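PDB 3V10: rhusiopathiae surface protein B from Erysipelothrix rhusiopathiae, which probably binds collagen as a cell-wall-anchored surface adhesin, the present chain being its collagen-binding region. Local coordinates for residues 167-172 / 279-284; 183-188 / 261-266; 199-204 / 244-249; 213-218 / 228-233. All blocks are in the same frame, centred on the assembly; numbering follows the deposited sequence.

Interaction 1. Residues 167-172 / 279-284; sequences YWKTGT and NSSTIE
Strands 167-172 and 279-284 face each other from two different sheets, the axes of these short segments 8.7 Å apart at closest approach and nearly antiparallel at 166°, a spacing too wide for backbone pairing and filled by side chains. Y167 and S281 make a hydrogen bond across the gap. With CG anti to the backbone N (chi1 172°), the Y167 ring slants across toward the other strand, and its hydroxyl donates a hydrogen bond to S281, with Y167 OH and S281 OG 2.7 Å apart. The serine oxygen lies at the edge of the ring, close to its plane, and is held by a second partner as well, the backbone O of T301, so this polar atom within the protein is satisfied from two quarters. Nearer the root of the tyrosine, I283 slides past in the opposite direction: its CD1 lies 3.7 Å from Y167 CB, while its CG2 branch approaches CD2. K169, its chain bent, turns its amine into the same space, with a long, weak ion pair to D202; its contact with N279 is doubtful. L185 and V200 pack on the tyrosine from the two sheets. Apolar side chains interspersed with a few bonded polar groups, between face-to-face sheets, are the interior of an immunoglobulin-like β-sandwich, consistent with the DEv-IgG fold of collagen adhesins.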
loop_
_atom_site.group_PDB
_atom_site.type_symbol
_atom_site.label_atom_id
_atom_site.label_comp_id
_atom_site.label_asym_id
_atom_site.label_seq_id
_atom_site.Cartn_x
_atom_site.Cartn_y
_atom_site.Cartn_z
ATOM N N TYR A 167 -9.055 -15.292 14.822
ATOM C CA TYR A 167 -9.107 -14.934 13.407
ATOM C C TYR A 167 -8.999 -13.448 13.134
ATOM O O TYR A 167 -9.634 -12.631 13.799
ATOM C CB TYR A 167 -10.411 -15.445 12.775
ATOM C CG TYR A 167 -10.648 -14.945 11.353
ATOM C CD1 TYR A 167 -9.854 -15.387 10.303
ATOM C CD2 TYR A 167 -11.638 -13.999 11.079
ATOM C CE1 TYR A 167 -10.032 -14.900 9.007
ATOM C CE2 TYR A 167 -11.829 -13.500 9.790
ATOM C CZ TYR A 167 -11.015 -13.959 8.756
ATOM O OH TYR A 167 -11.170 -13.483 7.479
ATOM N N TRP A 168 -8.182 -13.101 12.148
ATOM C CA TRP A 168 -8.058 -11.713 11.735
ATOM C C TRP A 168 -7.493 -11.704 10.325
ATOM O O TRP A 168 -6.821 -12.644 9.904
ATOM C CB TRP A 168 -7.177 -10.908 12.699
ATOM C CG TRP A 168 -5.712 -11.075 12.510
ATOM C CD1 TRP A 168 -4.903 -10.353 11.676
ATOM C CD2 TRP A 168 -4.869 -12.011 13.181
ATOM N NE1 TRP A 168 -3.601 -10.784 11.793
ATOM C CE2 TRP A 168 -3.553 -11.802 12.709
ATOM C CE3 TRP A 168 -5.095 -13.009 14.138
ATOM C CZ2 TRP A 168 -2.465 -12.556 13.163
ATOM C CZ3 TRP A 168 -4.009 -13.760 14.592
ATOM C CH2 TRP A 168 -2.713 -13.527 14.102
ATOM N N LYS A 169 -7.804 -10.646 9.591
ATOM C CA LYS A 169 -7.344 -10.512 8.222
ATOM C C LYS A 169 -6.545 -9.223 8.062
ATOM O O LYS A 169 -6.797 -8.237 8.745
ATOM C CB LYS A 169 -8.549 -10.503 7.283
ATOM C CG LYS A 169 -9.483 -9.342 7.510
ATOM C CD LYS A 169 -9.269 -8.284 6.458
ATOM C CE LYS A 169 -9.888 -8.699 5.137
ATOM N NZ LYS A 169 -9.381 -10.006 4.647
ATOM N N THR A 170 -5.573 -9.244 7.158
ATOM C CA THR A 170 -4.748 -8.070 6.911
ATOM C C THR A 170 -4.501 -7.938 5.420
ATOM O O THR A 170 -4.743 -8.870 4.656
ATOM C CB THR A 170 -3.380 -8.171 7.621
ATOM O OG1 THR A 170 -2.590 -9.188 6.994
ATOM C CG2 THR A 170 -3.561 -8.510 9.086
ATOM N N GLY A 171 -4.021 -6.774 5.009
ATOM C CA GLY A 171 -3.759 -6.561 3.599
ATOM C C GLY A 171 -2.881 -5.354 3.380
ATOM O O GLY A 171 -2.795 -4.467 4.233
ATOM N N THR A 172 -2.213 -5.325 2.235
ATOM C CA THR A 172 -1.356 -4.201 1.901
ATOM C C THR A 172 -1.086 -4.214 0.407
ATOM O O THR A 172 -1.471 -5.152 -0.302
ATOM C CB THR A 172 -0.019 -4.249 2.687
ATOM O OG1 THR A 172 0.692 -3.019 2.484
ATOM C CG2 THR A 172 0.849 -5.425 2.233
ATOM N N ASN A 279 -11.994 -5.044 1.958
ATOM C CA ASN A 279 -12.231 -6.474 2.004
ATOM C C ASN A 279 -12.898 -6.733 3.347
ATOM O O ASN A 279 -12.405 -6.293 4.386
ATOM C CB ASN A 279 -10.919 -7.252 1.914
ATOM C CG ASN A 279 -11.140 -8.746 1.831
ATOM O OD1 ASN A 279 -11.925 -9.225 1.015
ATOM N ND2 ASN A 279 -10.445 -9.492 2.673
ATOM N N SER A 280 -14.025 -7.428 3.326
ATOM C CA SER A 280 -14.727 -7.727 4.563
ATOM C C SER A 280 -14.929 -9.231 4.624
ATOM O O SER A 280 -14.994 -9.888 3.590
ATOM C CB SER A 280 -16.073 -6.998 4.608
ATOM O OG SER A 280 -16.952 -7.435 3.584
ATOM N N SER A 281 -14.994 -9.779 5.829
ATOM C CA SER A 281 -15.196 -11.216 5.971
ATOM C C SER A 281 -15.970 -11.535 7.239
ATOM O O SER A 281 -16.016 -10.727 8.172
ATOM C CB SER A 281 -13.846 -11.951 5.982
ATOM O OG SER A 281 -13.089 -11.662 7.154
ATOM N N THR A 282 -16.606 -12.703 7.253
ATOM C CA THR A 282 -17.359 -13.160 8.410
ATOM C C THR A 282 -16.877 -14.571 8.718
ATOM O O THR A 282 -16.438 -15.296 7.827
ATOM C CB THR A 282 -18.886 -13.164 8.140
ATOM O OG1 THR A 282 -19.195 -14.073 7.074
ATOM C CG2 THR A 282 -19.353 -11.765 7.750
ATOM N N ILE A 283 -16.924 -14.951 9.986
ATOM C CA ILE A 283 -16.480 -16.281 10.360
ATOM C C ILE A 283 -17.448 -16.863 11.372
ATOM O O ILE A 283 -18.086 -16.128 12.130
ATOM C CB ILE A 283 -15.040 -16.242 10.964
ATOM C CG1 ILE A 283 -14.530 -17.666 11.200
ATOM C CG2 ILE A 283 -15.027 -15.439 12.271
ATOM C CD1 ILE A 283 -13.095 -17.725 11.673
ATOM N N GLU A 284 -17.587 -18.180 11.348
ATOM C CA GLU A 284 -18.453 -18.855 12.297
ATOM C C GLU A 284 -17.830 -20.185 12.646
ATOM O O GLU A 284 -17.295 -20.883 11.781
ATOM C CB GLU A 284 -19.852 -19.078 11.728
ATOM C CG GLU A 284 -20.875 -19.397 12.820
ATOM C CD GLU A 284 -22.304 -19.355 12.318
ATOM O OE1 GLU A 284 -22.896 -20.434 12.109
ATOM O OE2 GLU A 284 -22.826 -18.236 12.122
#

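Interaction 2. Residues 183-188 / 261-266; sequences WWLNIN and FTVTYD
W183 and Y265, the residues that bury the most surface here, meet as a hydrogen-bonded antiparallel pair with side chains on the same face of the sheet. W183 CB sits over one face of the phenol ring, 3.8 Å from the centroid of Y265, in a CH-pi contact. The indole itself has slid aside: its five-membered ring and the Y265 ring are near parallel, with planes at 16°, but barely overlap. Y265 takes a chi1 of 63°, which places CG between the backbone N and the carbonyl carbon and turns one ring face to W183 CB. The indole N-H bonds to T267, and the phenol hydroxyl to D202 in the opposing sheet. The strands are neighbours in the five-stranded antiparallel sheet of the collagen-binding domain's β-sandwich, 260-269 being its central strand, and L185, third in buried surface, continues its inner face. L185 CG comes to the edge of the Y265 ring, while its CB lies 3.9 Å from V263 CB; L185 N also donates to V263 O at 2.7 Å. On the other face T264 CG2 reaches W184 CD1 at 3.4 Å. Farther along that face, a water bridges N186 and T262, donating to N186 OD1 at 2.7 Å and lying 2.6 Å from T262 OG1.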
loop_
_atom_site.group_PDB
_atom_site.type_symbol
_atom_site.label_atom_id
_atom_site.label_comp_id
_atom_site.label_asym_id
_atom_site.label_seq_id
_atom_site.Cartn_x
_atom_site.Cartn_y
_atom_site.Cartn_z
ATOM N N TRP A 183 -3.078 -10.184 0.481
ATOM C CA TRP A 183 -3.950 -10.367 1.638
ATOM C C TRP A 183 -3.659 -11.626 2.441
ATOM O O TRP A 183 -3.136 -12.607 1.914
ATOM C CB TRP A 183 -5.413 -10.371 1.190
ATOM C CG TRP A 183 -5.758 -9.207 0.320
ATOM C CD1 TRP A 183 -5.526 -9.094 -1.018
ATOM C CD2 TRP A 183 -6.345 -7.968 0.732
ATOM N NE1 TRP A 183 -5.928 -7.863 -1.468
ATOM C CE2 TRP A 183 -6.433 -7.148 -0.414
ATOM C CE3 TRP A 183 -6.801 -7.467 1.957
ATOM C CZ2 TRP A 183 -6.963 -5.854 -0.373
ATOM C CZ3 TRP A 183 -7.329 -6.178 1.998
ATOM C CH2 TRP A 183 -7.405 -5.388 0.842
ATOM N N TRP A 184 -4.023 -11.584 3.723
ATOM C CA TRP A 184 -3.805 -12.693 4.648
ATOM C C TRP A 184 -5.022 -12.990 5.510
ATOM O O TRP A 184 -5.541 -12.092 6.164
ATOM C CB TRP A 184 -2.664 -12.366 5.623
ATOM C CG TRP A 184 -1.298 -12.321 5.034
ATOM C CD1 TRP A 184 -0.369 -13.319 5.049
ATOM C CD2 TRP A 184 -0.695 -11.219 4.347
ATOM N NE1 TRP A 184 0.775 -12.909 4.418
ATOM C CE2 TRP A 184 0.605 -11.623 3.975
ATOM C CE3 TRP A 184 -1.127 -9.930 4.009
ATOM C CZ2 TRP A 184 1.482 -10.782 3.278
ATOM C CZ3 TRP A 184 -0.257 -9.092 3.314
ATOM C CH2 TRP A 184 1.034 -9.526 2.958
ATOM N N LEU A 185 -5.473 -14.242 5.507
ATOM C CA LEU A 185 -6.577 -14.659 6.370
ATOM C C LEU A 185 -5.898 -15.562 7.408
ATOM O O LEU A 185 -5.456 -16.663 7.088
ATOM C CB LEU A 185 -7.632 -15.462 5.595
ATOM C CG LEU A 185 -8.246 -14.845 4.337
ATOM C CD1 LEU A 185 -9.382 -15.748 3.840
ATOM C CD2 LEU A 185 -8.765 -13.451 4.629
ATOM N N ASN A 186 -5.794 -15.088 8.644
ATOM C CA ASN A 186 -5.140 -15.857 9.703
ATOM C C ASN A 186 -6.166 -16.628 10.522
ATOM O O ASN A 186 -6.820 -16.065 11.396
ATOM C CB ASN A 186 -4.351 -14.897 10.591
ATOM C CG ASN A 186 -3.413 -14.019 9.786
ATOM O OD1 ASN A 186 -2.326 -14.447 9.399
ATOM N ND2 ASN A 186 -3.839 -12.795 9.506
ATOM N N ILE A 187 -6.280 -17.925 10.245
ATOM C CA ILE A 187 -7.258 -18.778 10.907
ATOM C C ILE A 187 -6.688 -19.692 11.977
ATOM O O ILE A 187 -5.802 -20.507 11.721
ATOM C CB ILE A 187 -7.998 -19.649 9.872
ATOM C CG1 ILE A 187 -8.504 -18.760 8.734
ATOM C CG2 ILE A 187 -9.159 -20.385 10.536
ATOM C CD1 ILE A 187 -9.092 -19.526 7.562
ATOM N N ASN A 188 -7.225 -19.548 13.180
ATOM C CA ASN A 188 -6.815 -20.343 14.323
ATOM C C ASN A 188 -5.346 -20.214 14.704
ATOM O O ASN A 188 -4.618 -21.210 14.757
ATOM C CB ASN A 188 -7.160 -21.818 14.096
ATOM C CG ASN A 188 -7.195 -22.600 15.390
ATOM O OD1 ASN A 188 -7.003 -22.031 16.464
ATOM N ND2 ASN A 188 -7.442 -23.902 15.301
ATOM N N PHE A 261 -4.129 -21.957 9.990
ATOM C CA PHE A 261 -4.200 -21.881 8.539
ATOM C C PHE A 261 -4.084 -20.430 8.118
ATOM O O PHE A 261 -4.887 -19.592 8.526
ATOM C CB PHE A 261 -5.529 -22.442 8.035
ATOM C CG PHE A 261 -5.715 -23.904 8.313
ATOM C CD1 PHE A 261 -5.216 -24.861 7.438
ATOM C CD2 PHE A 261 -6.379 -24.322 9.460
ATOM C CE1 PHE A 261 -5.378 -26.222 7.701
ATOM C CE2 PHE A 261 -6.546 -25.676 9.732
ATOM C CZ PHE A 261 -6.045 -26.629 8.848
ATOM N N THR A 262 -3.075 -20.133 7.311
ATOM C CA THR A 262 -2.876 -18.784 6.819
ATOM C C THR A 262 -3.154 -18.799 5.326
ATOM O O THR A 262 -2.323 -19.243 4.535
ATOM C CB THR A 262 -1.437 -18.299 7.061
ATOM O OG1 THR A 262 -1.114 -18.441 8.451
ATOM C CG2 THR A 262 -1.296 -16.837 6.669
ATOM N N VAL A 263 -4.344 -18.342 4.953
ATOM C CA VAL A 263 -4.739 -18.285 3.554
ATOM C C VAL A 263 -4.284 -16.951 2.970
ATOM O O VAL A 263 -4.646 -15.888 3.480
ATOM C CB VAL A 263 -6.280 -18.397 3.398
ATOM C CG1 VAL A 263 -6.670 -18.294 1.932
ATOM C CG2 VAL A 263 -6.771 -19.719 3.981
ATOM N N THR A 264 -3.487 -17.004 1.907
ATOM C CA THR A 264 -3.010 -15.787 1.269
ATOM C C THR A 264 -3.487 -15.728 -0.177
ATOM O O THR A 264 -3.733 -16.755 -0.806
ATOM C CB THR A 264 -1.464 -15.695 1.296
ATOM O OG1 THR A 264 -0.898 -16.823 0.616
ATOM C CG2 THR A 264 -0.964 -15.673 2.735
ATOM N N TYR A 265 -3.643 -14.517 -0.688
ATOM C CA TYR A 265 -4.078 -14.319 -2.064
ATOM C C TYR A 265 -3.843 -12.874 -2.460
ATOM O O TYR A 265 -3.572 -12.023 -1.611
ATOM C CB TYR A 265 -5.567 -14.662 -2.236
ATOM C CG TYR A 265 -6.522 -13.793 -1.451
ATOM C CD1 TYR A 265 -6.822 -14.080 -0.117
ATOM C CD2 TYR A 265 -7.125 -12.678 -2.035
ATOM C CE1 TYR A 265 -7.698 -13.283 0.612
ATOM C CE2 TYR A 265 -8.005 -11.868 -1.309
ATOM C CZ TYR A 265 -8.285 -12.179 0.014
ATOM O OH TYR A 265 -9.145 -11.393 0.743
ATOM N N ASP A 266 -3.950 -12.607 -3.754
ATOM C CA ASP A 266 -3.750 -11.261 -4.268
ATOM C C ASP A 266 -5.002 -10.746 -4.951
ATOM O O ASP A 266 -5.833 -11.523 -5.426
ATOM C CB ASP A 266 -2.624 -11.228 -5.314
ATOM C CG ASP A 266 -1.327 -11.830 -4.814
ATOM O OD1 ASP A 266 -1.111 -11.868 -3.588
ATOM O OD2 ASP A 266 -0.508 -12.245 -5.663
HETATM O O HOH W 1 -1.654 -16.825 10.382
#

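Interaction 3. Residues 199-204 / 244-249; sequences KVIDTI and GQVLTV
Q245 and I204 meet where the pairing of the two strands ends. I204 N donates to Q245 O at 2.8 Å, and the glutamine side chain turns back over the same residue, crossing the isoleucine at about a right angle. Its chain is bent at chi2 (-64°), which brings Q245 NE2 to 3.2 Å from I204 O in a weak hydrogen bond and sets it against I204 CG2 at 3.7 Å. The same amide nitrogen has a stronger partner in H208 O. Beyond this end, D202 and L247, then V200 and V249, form hydrogen-bonded antiparallel pairs, each with two backbone bonds. These strands belong to the sheet of the β-sandwich opposite the one that contains strand 260-269, and their faces differ accordingly. On the inner face, L247 and I204 pack on Y265; D202 OD2 accepts a hydrogen bond from the Y265 hydroxyl, and the N279 side chain lies close by. The other face carries I201, whose CG2 lies 3.8 Å from V246 CG1, and T248, whose CG2 meets the extended K199 chain at its CE, also 3.8 Å away. On its other edge, strand 199-204 is tied to strand 276-286 by backbone bonds between I201 and T282 and between T203 and S280.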
loop_
_atom_site.group_PDB
_atom_site.type_symbol
_atom_site.label_atom_id
_atom_site.label_comp_id
_atom_site.label_asym_id
_atom_site.label_seq_id
_atom_site.Cartn_x
_atom_site.Cartn_y
_atom_site.Cartn_z
ATOM N N LYS A 199 -15.908 -21.815 9.185
ATOM C CA LYS A 199 -16.255 -21.263 7.878
ATOM C C LYS A 199 -16.012 -19.766 7.815
ATOM O O LYS A 199 -16.424 -19.026 8.700
ATOM C CB LYS A 199 -17.723 -21.551 7.538
ATOM C CG LYS A 199 -18.142 -21.050 6.154
ATOM C CD LYS A 199 -19.554 -21.504 5.789
ATOM C CE LYS A 199 -19.914 -21.088 4.370
ATOM N NZ LYS A 199 -21.318 -21.463 4.029
ATOM N N VAL A 200 -15.330 -19.330 6.763
ATOM C CA VAL A 200 -15.051 -17.912 6.572
ATOM C C VAL A 200 -15.599 -17.512 5.213
ATOM O O VAL A 200 -15.351 -18.189 4.223
ATOM C CB VAL A 200 -13.535 -17.606 6.574
ATOM C CG1 VAL A 200 -13.301 -16.124 6.203
ATOM C CG2 VAL A 200 -12.945 -17.909 7.937
ATOM N N ILE A 201 -16.375 -16.436 5.174
ATOM C CA ILE A 201 -16.895 -15.949 3.905
ATOM C C ILE A 201 -16.261 -14.576 3.724
ATOM O O ILE A 201 -16.534 -13.640 4.477
ATOM C CB ILE A 201 -18.434 -15.835 3.900
ATOM C CG1 ILE A 201 -19.060 -17.219 4.110
ATOM C CG2 ILE A 201 -18.904 -15.268 2.559
ATOM C CD1 ILE A 201 -20.575 -17.222 4.079
ATOM N N ASP A 202 -15.384 -14.485 2.731
ATOM C CA ASP A 202 -14.671 -13.250 2.452
ATOM C C ASP A 202 -15.229 -12.571 1.212
ATOM O O ASP A 202 -15.314 -13.178 0.148
ATOM C CB ASP A 202 -13.182 -13.552 2.254
ATOM C CG ASP A 202 -12.359 -12.297 2.037
ATOM O OD1 ASP A 202 -12.725 -11.485 1.163
ATOM O OD2 ASP A 202 -11.342 -12.127 2.734
ATOM N N THR A 203 -15.613 -11.308 1.354
ATOM C CA THR A 203 -16.150 -10.558 0.229
ATOM C C THR A 203 -15.204 -9.433 -0.150
ATOM O O THR A 203 -15.060 -8.457 0.583
ATOM C CB THR A 203 -17.525 -9.954 0.552
ATOM O OG1 THR A 203 -18.468 -11.005 0.807
ATOM C CG2 THR A 203 -18.017 -9.129 -0.631
ATOM N N ILE A 204 -14.554 -9.575 -1.300
ATOM C CA ILE A 204 -13.626 -8.553 -1.770
ATOM C C ILE A 204 -14.438 -7.346 -2.206
ATOM O O ILE A 204 -15.405 -7.479 -2.961
ATOM C CB ILE A 204 -12.783 -9.079 -2.946
ATOM C CG1 ILE A 204 -11.931 -10.255 -2.468
ATOM C CG2 ILE A 204 -11.899 -7.966 -3.513
ATOM C CD1 ILE A 204 -11.329 -11.072 -3.594
ATOM N N GLY A 244 -16.906 -14.935 -8.114
ATOM C CA GLY A 244 -16.918 -13.494 -8.234
ATOM C C GLY A 244 -16.015 -12.887 -7.177
ATOM O O GLY A 244 -14.833 -13.221 -7.092
ATOM N N GLN A 245 -16.589 -12.017 -6.355
ATOM C CA GLN A 245 -15.862 -11.332 -5.294
ATOM C C GLN A 245 -15.859 -12.118 -3.985
ATOM O O GLN A 245 -15.256 -11.689 -3.007
ATOM C CB GLN A 245 -16.505 -9.968 -5.031
ATOM C CG GLN A 245 -16.512 -9.012 -6.215
ATOM C CD GLN A 245 -15.116 -8.617 -6.654
ATOM O OE1 GLN A 245 -14.539 -9.228 -7.549
ATOM N NE2 GLN A 245 -14.560 -7.592 -6.011
ATOM N N VAL A 246 -16.526 -13.268 -3.967
ATOM C CA VAL A 246 -16.615 -14.058 -2.748
ATOM C C VAL A 246 -15.687 -15.266 -2.665
ATOM O O VAL A 246 -15.776 -16.185 -3.472
ATOM C CB VAL A 246 -18.061 -14.557 -2.526
ATOM C CG1 VAL A 246 -18.167 -15.219 -1.155
ATOM C CG2 VAL A 246 -19.051 -13.389 -2.650
ATOM N N LEU A 247 -14.801 -15.251 -1.673
ATOM C CA LEU A 247 -13.858 -16.339 -1.440
ATOM C C LEU A 247 -14.283 -16.977 -0.119
ATOM O O LEU A 247 -14.347 -16.308 0.918
ATOM C CB LEU A 247 -12.427 -15.796 -1.352
ATOM C CG LEU A 247 -11.279 -16.799 -1.188
ATOM C CD1 LEU A 247 -9.956 -16.135 -1.596
ATOM C CD2 LEU A 247 -11.222 -17.278 0.254
ATOM N N THR A 248 -14.597 -18.265 -0.167
ATOM C CA THR A 248 -15.053 -18.977 1.015
ATOM C C THR A 248 -14.070 -20.059 1.419
ATOM O O THR A 248 -13.570 -20.798 0.577
ATOM C CB THR A 248 -16.432 -19.627 0.754
ATOM O OG1 THR A 248 -17.347 -18.621 0.308
ATOM C CG2 THR A 248 -16.975 -20.293 2.027
ATOM N N VAL A 249 -13.791 -20.135 2.716
ATOM C CA VAL A 249 -12.878 -21.129 3.253
ATOM C C VAL A 249 -13.656 -21.951 4.264
ATOM O O VAL A 249 -14.228 -21.403 5.210
ATOM C CB VAL A 249 -11.676 -20.467 3.975
ATOM C CG1 VAL A 249 -10.729 -21.537 4.523
ATOM C CG2 VAL A 249 -10.941 -19.546 3.014
#

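Interaction 4. Residues 213-218 / 228-233; sequences GSIMVD and ISAEAF
V217 N and I228 O form a 2.8 Å hydrogen bond that is almost straight at the hydrogen (175°), although the donor lies tilted out of the carbonyl plane. The return bond, from I228 N to V217 O, is also 2.8 Å long, so these two residues are a hydrogen-bonded antiparallel pair in the hairpin of strands 208-221 and 224-229. On their shared face, I228 CG1 packs beside V217 CB. The next pair, M216 with S229, is non-hydrogen-bonded, and here the second strand turns into a helix. S229 is its N-cap: OG, placed between the backbone N and the carbonyl carbon by a chi1 of 68°, accepts from A232 N at 3.2 Å. M216, bent at chi2 and chi3, folds its sulfur against the cap residue, with SD 3.7 Å from S229 CA. A230 N gives a weak bond to I215 O, and the methyl of A230 meets I215 CG2 at 3.7 Å. One turn into the helix, F233 comes back toward the strand and touches both methyls of V217, its CD1 lying 3.9 Å from V217 CG1. I240 touches both V217 and F233 from strand 239-243. Backbone pairing thus gives way to a serine cap and apolar contacts, which suggests that, between these segments, the first helical turn rests on the hairpin mainly through packing, with one weak backbone bond from A230 N.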
loop_
_atom_site.group_PDB
_atom_site.type_symbol
_atom_site.label_atom_id
_atom_site.label_comp_id
_atom_site.label_asym_id
_atom_site.label_seq_id
_atom_site.Cartn_x
_atom_site.Cartn_y
_atom_site.Cartn_z
ATOM N N GLY A 213 -5.563 -17.868 -9.600
ATOM C CA GLY A 213 -4.474 -18.753 -9.215
ATOM C C GLY A 213 -3.486 -18.259 -8.173
ATOM O O GLY A 213 -2.423 -18.862 -8.000
ATOM N N SER A 214 -3.826 -17.197 -7.449
ATOM C CA SER A 214 -2.899 -16.646 -6.460
ATOM C C SER A 214 -3.109 -17.133 -5.030
ATOM O O SER A 214 -2.404 -16.697 -4.118
ATOM C CB SER A 214 -2.988 -15.121 -6.467
ATOM O OG SER A 214 -4.248 -14.705 -5.974
ATOM N N ILE A 215 -4.071 -18.025 -4.829
ATOM C CA ILE A 215 -4.358 -18.519 -3.482
ATOM C C ILE A 215 -3.429 -19.628 -3.013
ATOM O O ILE A 215 -3.302 -20.656 -3.672
ATOM C CB ILE A 215 -5.795 -19.049 -3.384
ATOM C CG1 ILE A 215 -6.782 -17.939 -3.757
ATOM C CG2 ILE A 215 -6.067 -19.550 -1.974
ATOM C CD1 ILE A 215 -8.220 -18.413 -3.817
ATOM N N MET A 216 -2.796 -19.416 -1.864
ATOM C CA MET A 216 -1.902 -20.407 -1.282
ATOM C C MET A 216 -2.269 -20.506 0.197
ATOM O O MET A 216 -2.968 -19.642 0.721
ATOM C CB MET A 216 -0.442 -19.978 -1.447
ATOM C CG MET A 216 0.009 -19.791 -2.903
ATOM S SD MET A 216 0.132 -21.329 -3.852
ATOM C CE MET A 216 -1.033 -21.090 -5.123
ATOM N N VAL A 217 -1.818 -21.555 0.874
ATOM C CA VAL A 217 -2.153 -21.714 2.288
ATOM C C VAL A 217 -0.983 -22.216 3.121
ATOM O O VAL A 217 -0.303 -23.153 2.727
ATOM C CB VAL A 217 -3.309 -22.730 2.478
ATOM C CG1 VAL A 217 -3.751 -22.750 3.928
ATOM C CG2 VAL A 217 -4.472 -22.388 1.562
ATOM N N ASP A 218 -0.743 -21.579 4.261
ATOM C CA ASP A 218 0.303 -22.035 5.164
ATOM C C ASP A 218 -0.436 -22.867 6.201
ATOM O O ASP A 218 -1.465 -22.439 6.729
ATOM C CB ASP A 218 1.010 -20.862 5.839
ATOM C CG ASP A 218 1.844 -20.056 4.873
ATOM O OD1 ASP A 218 2.686 -20.660 4.180
ATOM O OD2 ASP A 218 1.661 -18.822 4.806
ATOM N N ILE A 228 1.497 -24.678 1.223
ATOM C CA ILE A 228 0.878 -25.417 0.125
ATOM C C ILE A 228 -0.031 -24.565 -0.763
ATOM O O ILE A 228 -0.227 -23.374 -0.518
ATOM C CB ILE A 228 0.061 -26.630 0.654
ATOM C CG1 ILE A 228 -1.160 -26.150 1.445
ATOM C CG2 ILE A 228 0.948 -27.508 1.540
ATOM C CD1 ILE A 228 -2.043 -27.290 1.956
ATOM N N SER A 229 -0.582 -25.187 -1.799
ATOM C CA SER A 229 -1.459 -24.483 -2.729
ATOM C C SER A 229 -2.919 -24.682 -2.359
ATOM O O SER A 229 -3.247 -25.525 -1.529
ATOM C CB SER A 229 -1.242 -24.991 -4.156
ATOM O OG SER A 229 -1.702 -26.327 -4.286
ATOM N N ALA A 230 -3.787 -23.897 -2.986
ATOM C CA ALA A 230 -5.217 -23.997 -2.751
ATOM C C ALA A 230 -5.679 -25.383 -3.175
ATOM O O ALA A 230 -6.501 -26.003 -2.511
ATOM C CB ALA A 230 -5.953 -22.942 -3.558
ATOM N N GLU A 231 -5.140 -25.863 -4.292
ATOM C CA GLU A 231 -5.493 -27.179 -4.816
ATOM C C GLU A 231 -5.185 -28.303 -3.828
ATOM O O GLU A 231 -5.985 -29.221 -3.649
ATOM C CB GLU A 231 -4.747 -27.432 -6.125
ATOM C CG GLU A 231 -5.204 -26.569 -7.298
ATOM C CD GLU A 231 -5.021 -25.071 -7.073
ATOM O OE1 GLU A 231 -3.963 -24.654 -6.551
ATOM O OE2 GLU A 231 -5.939 -24.305 -7.437
ATOM N N ALA A 232 -4.017 -28.232 -3.199
ATOM C CA ALA A 232 -3.614 -29.239 -2.230
ATOM C C ALA A 232 -4.507 -29.131 -1.001
ATOM O O ALA A 232 -4.922 -30.141 -0.423
ATOM C CB ALA A 232 -2.154 -29.033 -1.842
ATOM N N PHE A 233 -4.800 -27.895 -0.609
ATOM C CA PHE A 233 -5.655 -27.637 0.543
ATOM C C PHE A 233 -7.004 -28.310 0.325
ATOM O O PHE A 233 -7.540 -28.962 1.225
ATOM C CB PHE A 233 -5.863 -26.133 0.720
ATOM C CG PHE A 233 -6.746 -25.779 1.884
ATOM C CD1 PHE A 233 -6.220 -25.678 3.167
ATOM C CD2 PHE A 233 -8.109 -25.560 1.698
ATOM C CE1 PHE A 233 -7.039 -25.360 4.253
ATOM C CE2 PHE A 233 -8.937 -25.243 2.776
ATOM C CZ PHE A 233 -8.395 -25.143 4.056
#

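All four contacts lie in the collagen-binding domain. Interaction 1 is fully buried and joins the two sheets of the sandwich through side chains, whereas interactions 2 and 3 are backbone-paired within one sheet each, with one buried face and one more open. Interaction 4 lies at the edge of the sheet of interaction 2, M216 and D218 pairing with T264 and T262, and adds a helix cap. D202 of interaction 3 is bonded by Y265 of interaction 2, with N279 and K169 of interaction 1 close to it. Backbone bonds also link interaction 1 to 2 and to 3, while other joins are apolar: L247 meets I215 and Y265, and F261 packs on F233. Centres of interactions 1 and 4 are about 17 Å apart.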